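PDB 5AY6: flagellar hook protein FlgE from Caulobacter crescentus CB15, which forms the flagellar hook, the short curved segment that probably works as a universal joint between the rotary motor and the filament. Local coordinates for residues F167-I171 against S297-V302; G63-V69 against G81-A87. All coordinates share one frame; numbering follows the deposited sequence.

Interaction 1: F167-I171 against S297-V302; sequences FEVQI and SVVQSV
F167 reaches across to the backbone of S297-V299, and no hydrogen bond joins the two strands. With chi1 at -163°, F167 CG lies beside the carbonyl carbon and the ring extends to the other strand. Beyond CB, the CG-CD1 side is faced by S297 CB, over one face, displaced toward the rim and 4.0 Å from the F167 ring centroid (CH-pi). CE1 lies 3.8 Å from S297 O. CE2 comes near V299 CG2. CZ, at the end, lies 3.6 Å from V298 N and 3.7 Å from V299 CG2, and V299 N sits at the ring edge in plane. Replacing this ring with an alanine's methyl is likely to strip S297 CB of its CH-pi face and leave V299 CG2 facing a gap between the strands. V299 CG2 also meets V169 CG2 at 3.9 Å, and V302 CG2 meets V169 CG1 at 4.0 Å. Q300 and S301 form a classic beta bulge opposite N10, and V299 and V302 both point at 167-171. V169 also packs on V9 of strand 6-12. The strand directions differ by 26°; the short segments' axes come within 7.8 Å. This is face-to-face packing of two beta sheets through apolar side chains, as in a beta sandwich.

Interaction 2: G63-V69 against G81-A87; sequences GNNEYLV and GKVAYDA
Y67 and Y85 meet edge to edge on one face of an antiparallel strand pair. Y67 CD2 lies 3.8 Å from Y85 CD1, each near the plane of the other ring, and the side chains cross at about a right angle. V83 continues this face, with its CG2 3.7 Å from V69 CG2. V83 CG2 sits between its own backbone N and carbonyl carbon (chi1 -69° for CG1), which places it against both V69 and the Y67 carbonyl. V69, V83 and Y85 are buried. V139 of helix 137-140 packs on both tyrosines, and Y85 OH is hydrogen-bonded to I128 O.

The backbones make a regular ladder. N65 with Y85, Y67 with V83 and V69 with G81 are hydrogen-bonded pairs, and each gives and takes one bond. Between them, E66-A84 and L68-K82 are non-hydrogen-bonded pairs. These are the arms of a beta hairpin, strands 64-73 and 76-86, at the third and fourth places of a five-stranded antiparallel sheet in the FlgE third domain.

On the other face, the ends of E66 and K82 are looser and wetter. K82 bends at chi3 (67°), and this turns NZ back to E66. NZ forms a salt bridge to E66 OE1 at 2.9 Å, meeting it from above the carboxylate plane. Water 3 links K82 NZ to E66 OE2. K82 CG lies 3.3 Å from Y67 O, and CD and CE continue toward E66. A84 is buried even on this face; its CB touches E66 CG at 4.0 Å.

Water also enters at the open end of the hairpin. N65 ND2 donates to two waters, one bonded on to D86 O and the other to A87 O. A87 N closes the last rung on G63 O at 3.2 Å.

Overall arrangement
From the N terminus, strand 6-12 comes first and later lies beside strand 298-304 in one mixed sheet. The chain then runs into the five-stranded antiparallel sheet of the third-domain family, where interaction 2 closes a short loop, with 11 residues between 63-69 and 81-87. The chain then passes to the FlaE D2 region, where 167-171 opens interaction 1. This contact closes only near the C terminus, at 297-302, after 125 residues. The two contacts follow in series and neither nest nor cross. Interaction 2 joins neighbouring strands within one sheet. Interaction 1 ties two separate sheets together. Their centres are 33 Å apart, on opposite sides of the chain's centre.

Interaction 1: F167-I171 against S297-V302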
loop_
_atom_site.group_PDB
_atom_site.type_symbol
_atom_site.label_atom_id
_atom_site.label_comp_id
_atom_site.label_asym_id
_atom_site.label_seq_id
_atom_site.Cartn_x
_atom_site.Cartn_y
_atom_site.Cartn_z
ATOM N N PHE A 167 8.088 -8.453 4.519
ATOM C CA PHE A 167 7.902 -9.759 5.128
ATOM C C PHE A 167 6.810 -10.539 4.421
ATOM O O PHE A 167 5.871 -9.961 3.876
ATOM C CB PHE A 167 7.572 -9.623 6.615
ATOM C CG PHE A 167 7.769 -10.896 7.395
ATOM C CD1 PHE A 167 9.020 -11.496 7.460
ATOM C CD2 PHE A 167 6.710 -11.490 8.058
ATOM C CE1 PHE A 167 9.208 -12.667 8.176
ATOM C CE2 PHE A 167 6.893 -12.662 8.779
ATOM C CZ PHE A 167 8.141 -13.251 8.834
ATOM N N GLU A 168 6.946 -11.859 4.436
ATOM C CA GLU A 168 5.971 -12.732 3.808
ATOM C C GLU A 168 5.635 -13.926 4.693
ATOM O O GLU A 168 6.488 -14.448 5.419
ATOM C CB GLU A 168 6.480 -13.228 2.453
ATOM C CG GLU A 168 6.667 -12.147 1.412
ATOM C CD GLU A 168 6.914 -12.721 0.027
ATOM O OE1 GLU A 168 7.740 -13.650 -0.100
ATOM O OE2 GLU A 168 6.271 -12.247 -0.932
ATOM N N VAL A 169 4.379 -14.346 4.626
ATOM C CA VAL A 169 3.941 -15.587 5.246
ATOM C C VAL A 169 3.411 -16.517 4.162
ATOM O O VAL A 169 2.440 -16.189 3.493
ATOM C CB VAL A 169 2.844 -15.346 6.293
ATOM C CG1 VAL A 169 2.387 -16.670 6.893
ATOM C CG2 VAL A 169 3.352 -14.409 7.374
ATOM N N GLN A 170 4.057 -17.660 3.966
ATOM C CA GLN A 170 3.585 -18.605 2.967
ATOM C C GLN A 170 2.502 -19.507 3.539
ATOM O O GLN A 170 2.626 -20.027 4.649
ATOM C CB GLN A 170 4.736 -19.451 2.410
ATOM C CG GLN A 170 5.729 -18.668 1.566
ATOM C CD GLN A 170 6.512 -19.551 0.611
ATOM O OE1 GLN A 170 6.613 -20.763 0.804
ATOM N NE2 GLN A 170 7.055 -18.946 -0.440
ATOM N N ILE A 171 1.433 -19.677 2.771
ATOM C CA ILE A 171 0.292 -20.471 3.200
ATOM C C ILE A 171 0.001 -21.574 2.187
ATOM O O ILE A 171 -0.648 -21.336 1.167
ATOM C CB ILE A 171 -0.958 -19.599 3.374
ATOM C CG1 ILE A 171 -0.660 -18.406 4.279
ATOM C CG2 ILE A 171 -2.093 -20.423 3.948
ATOM C CD1 ILE A 171 -1.787 -17.396 4.349
ATOM N N SER A 297 10.773 -10.036 13.058
ATOM C CA SER A 297 9.708 -10.481 12.170
ATOM C C SER A 297 9.913 -11.966 11.943
ATOM O O SER A 297 10.977 -12.375 11.484
ATOM C CB SER A 297 9.723 -9.724 10.836
ATOM O OG SER A 297 9.242 -8.399 10.976
ATOM N N VAL A 298 8.912 -12.776 12.268
ATOM C CA VAL A 298 9.077 -14.221 12.172
ATOM C C VAL A 298 7.736 -14.932 12.018
ATOM O O VAL A 298 6.719 -14.490 12.552
ATOM C CB VAL A 298 9.827 -14.777 13.416
ATOM C CG1 VAL A 298 9.016 -14.552 14.682
ATOM C CG2 VAL A 298 10.159 -16.253 13.245
ATOM N N VAL A 299 7.737 -16.022 11.262
ATOM C CA VAL A 299 6.590 -16.915 11.210
ATOM C C VAL A 299 6.758 -17.995 12.274
ATOM O O VAL A 299 7.653 -18.833 12.182
ATOM C CB VAL A 299 6.434 -17.564 9.821
ATOM C CG1 VAL A 299 5.241 -18.516 9.804
ATOM C CG2 VAL A 299 6.288 -16.496 8.750
ATOM N N GLN A 300 5.904 -17.964 13.291
ATOM C CA GLN A 300 5.961 -18.954 14.361
ATOM C C GLN A 300 5.400 -20.284 13.878
ATOM O O GLN A 300 6.016 -21.330 14.068
ATOM C CB GLN A 300 5.204 -18.450 15.588
ATOM C CG GLN A 300 5.721 -17.105 16.083
ATOM C CD GLN A 300 4.641 -16.245 16.704
ATOM O OE1 GLN A 300 3.509 -16.688 16.901
ATOM N NE2 GLN A 300 4.986 -14.999 17.011
ATOM N N SER A 301 4.233 -20.233 13.241
ATOM C CA SER A 301 3.633 -21.415 12.630
ATOM C C SER A 301 2.429 -21.045 11.772
ATOM O O SER A 301 1.857 -19.963 11.914
ATOM C CB SER A 301 3.196 -22.425 13.695
ATOM O OG SER A 301 2.085 -21.940 14.428
ATOM N N VAL A 302 2.050 -21.960 10.887
ATOM C CA VAL A 302 0.819 -21.830 10.124
ATOM C C VAL A 302 -0.012 -23.092 10.331
ATOM O O VAL A 302 0.413 -24.190 9.977
ATOM C CB VAL A 302 1.089 -21.606 8.618
ATOM C CG1 VAL A 302 -0.219 -21.460 7.855
ATOM C CG2 VAL A 302 1.963 -20.373 8.412
#

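Interaction 2: G63-V69 against G81-A87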
loop_
_atom_site.group_PDB
_atom_site.type_symbol
_atom_site.label_atom_id
_atom_site.label_comp_id
_atom_site.label_asym_id
_atom_site.label_seq_id
_atom_site.Cartn_x
_atom_site.Cartn_y
_atom_site.Cartn_z
ATOM N N GLY A 63 -9.605 9.834 -11.513
ATOM C CA GLY A 63 -8.864 10.549 -12.536
ATOM C C GLY A 63 -7.503 11.087 -12.130
ATOM O O GLY A 63 -6.804 11.658 -12.969
ATOM N N ASN A 64 -7.125 10.910 -10.863
ATOM C CA ASN A 64 -5.844 11.415 -10.362
ATOM C C ASN A 64 -4.945 10.371 -9.701
ATOM O O ASN A 64 -5.421 9.430 -9.061
ATOM C CB ASN A 64 -6.065 12.529 -9.336
ATOM C CG ASN A 64 -6.838 13.693 -9.892
ATOM O OD1 ASN A 64 -6.592 14.141 -11.013
ATOM N ND2 ASN A 64 -7.785 14.197 -9.107
ATOM N N ASN A 65 -3.639 10.576 -9.836
ATOM C CA ASN A 65 -2.651 9.847 -9.052
ATOM C C ASN A 65 -2.419 10.546 -7.716
ATOM O O ASN A 65 -1.924 11.674 -7.680
ATOM C CB ASN A 65 -1.337 9.728 -9.827
ATOM C CG ASN A 65 -1.499 8.950 -11.118
ATOM O OD1 ASN A 65 -2.272 7.994 -11.179
ATOM N ND2 ASN A 65 -0.777 9.358 -12.157
ATOM N N GLU A 66 -2.784 9.888 -6.619
ATOM C CA GLU A 66 -2.644 10.499 -5.298
ATOM C C GLU A 66 -1.433 9.980 -4.534
ATOM O O GLU A 66 -1.108 8.791 -4.588
ATOM C CB GLU A 66 -3.908 10.273 -4.469
ATOM C CG GLU A 66 -5.150 10.885 -5.093
ATOM C CD GLU A 66 -6.366 10.779 -4.197
ATOM O OE1 GLU A 66 -6.285 10.088 -3.162
ATOM O OE2 GLU A 66 -7.406 11.389 -4.532
ATOM N N TYR A 67 -0.774 10.887 -3.817
ATOM C CA TYR A 67 0.389 10.542 -3.011
ATOM C C TYR A 67 0.345 11.288 -1.677
ATOM O O TYR A 67 -0.211 12.384 -1.592
ATOM C CB TYR A 67 1.689 10.881 -3.756
ATOM C CG TYR A 67 1.787 10.311 -5.158
ATOM C CD1 TYR A 67 2.169 8.989 -5.368
ATOM C CD2 TYR A 67 1.522 11.102 -6.272
ATOM C CE1 TYR A 67 2.268 8.465 -6.650
ATOM C CE2 TYR A 67 1.622 10.582 -7.562
ATOM C CZ TYR A 67 1.995 9.266 -7.743
ATOM O OH TYR A 67 2.097 8.743 -9.017
ATOM N N LEU A 68 0.929 10.701 -0.637
ATOM C CA LEU A 68 1.078 11.407 0.632
ATOM C C LEU A 68 2.373 12.207 0.599
ATOM O O LEU A 68 3.347 11.781 -0.024
ATOM C CB LEU A 68 1.089 10.436 1.814
ATOM C CG LEU A 68 -0.111 9.500 1.959
ATOM C CD1 LEU A 68 0.003 8.681 3.239
ATOM C CD2 LEU A 68 -1.406 10.299 1.942
ATOM N N VAL A 69 2.384 13.358 1.267
ATOM C CA VAL A 69 3.575 14.200 1.320
ATOM C C VAL A 69 3.888 14.663 2.739
ATOM O O VAL A 69 3.007 15.153 3.450
ATOM C CB VAL A 69 3.428 15.454 0.431
ATOM C CG1 VAL A 69 4.655 16.349 0.564
ATOM C CG2 VAL A 69 3.206 15.069 -1.019
ATOM N N GLY A 81 0.311 16.333 4.074
ATOM C CA GLY A 81 -0.988 16.183 3.441
ATOM C C GLY A 81 -0.980 15.246 2.250
ATOM O O GLY A 81 -0.099 14.395 2.114
ATOM N N LYS A 82 -1.976 15.405 1.383
ATOM C CA LYS A 82 -2.074 14.598 0.178
ATOM C C LYS A 82 -2.075 15.487 -1.058
ATOM O O LYS A 82 -2.681 16.560 -1.059
ATOM C CB LYS A 82 -3.333 13.727 0.213
ATOM C CG LYS A 82 -3.442 12.750 -0.942
ATOM C CD LYS A 82 -4.463 11.660 -0.663
ATOM C CE LYS A 82 -5.877 12.210 -0.605
ATOM N NZ LYS A 82 -6.890 11.112 -0.537
ATOM N N VAL A 83 -1.370 15.050 -2.097
ATOM C CA VAL A 83 -1.419 15.720 -3.391
ATOM C C VAL A 83 -2.056 14.799 -4.421
ATOM O O VAL A 83 -2.006 13.577 -4.295
ATOM C CB VAL A 83 -0.022 16.149 -3.884
ATOM C CG1 VAL A 83 0.516 17.272 -3.024
ATOM C CG2 VAL A 83 0.938 14.966 -3.886
ATOM N N ALA A 84 -2.679 15.398 -5.427
ATOM C CA ALA A 84 -3.305 14.636 -6.492
ATOM C C ALA A 84 -2.886 15.229 -7.824
ATOM O O ALA A 84 -3.082 16.418 -8.063
ATOM C CB ALA A 84 -4.822 14.645 -6.347
ATOM N N TYR A 85 -2.289 14.403 -8.679
ATOM C CA TYR A 85 -1.887 14.847 -10.005
ATOM C C TYR A 85 -2.790 14.233 -11.069
ATOM O O TYR A 85 -3.210 13.082 -10.948
ATOM C CB TYR A 85 -0.433 14.474 -10.288
ATOM C CG TYR A 85 0.570 15.069 -9.326
ATOM C CD1 TYR A 85 1.008 14.353 -8.226
ATOM C CD2 TYR A 85 1.091 16.338 -9.533
ATOM C CE1 TYR A 85 1.933 14.886 -7.351
ATOM C CE2 TYR A 85 2.014 16.881 -8.666
ATOM C CZ TYR A 85 2.430 16.150 -7.575
ATOM O OH TYR A 85 3.350 16.685 -6.705
ATOM N N ASP A 86 -3.086 15.008 -12.110
ATOM C CA ASP A 86 -3.881 14.517 -13.231
ATOM C C ASP A 86 -3.167 13.328 -13.865
ATOM O O ASP A 86 -1.980 13.409 -14.175
ATOM C CB ASP A 86 -4.107 15.627 -14.258
ATOM C CG ASP A 86 -5.116 15.247 -15.320
ATOM O OD1 ASP A 86 -6.265 15.733 -15.250
ATOM O OD2 ASP A 86 -4.764 14.465 -16.227
ATOM N N ALA A 87 -3.885 12.223 -14.039
ATOM C CA ALA A 87 -3.263 10.984 -14.502
ATOM C C ALA A 87 -2.854 11.055 -15.970
ATOM O O ALA A 87 -1.992 10.298 -16.419
ATOM C CB ALA A 87 -4.200 9.812 -14.275
HETATM O O HOH W 1 -0.012 12.030 -12.372
HETATM O O HOH W 2 -0.832 8.225 -14.778
HETATM O O HOH W 3 -9.150 11.278 -2.706
#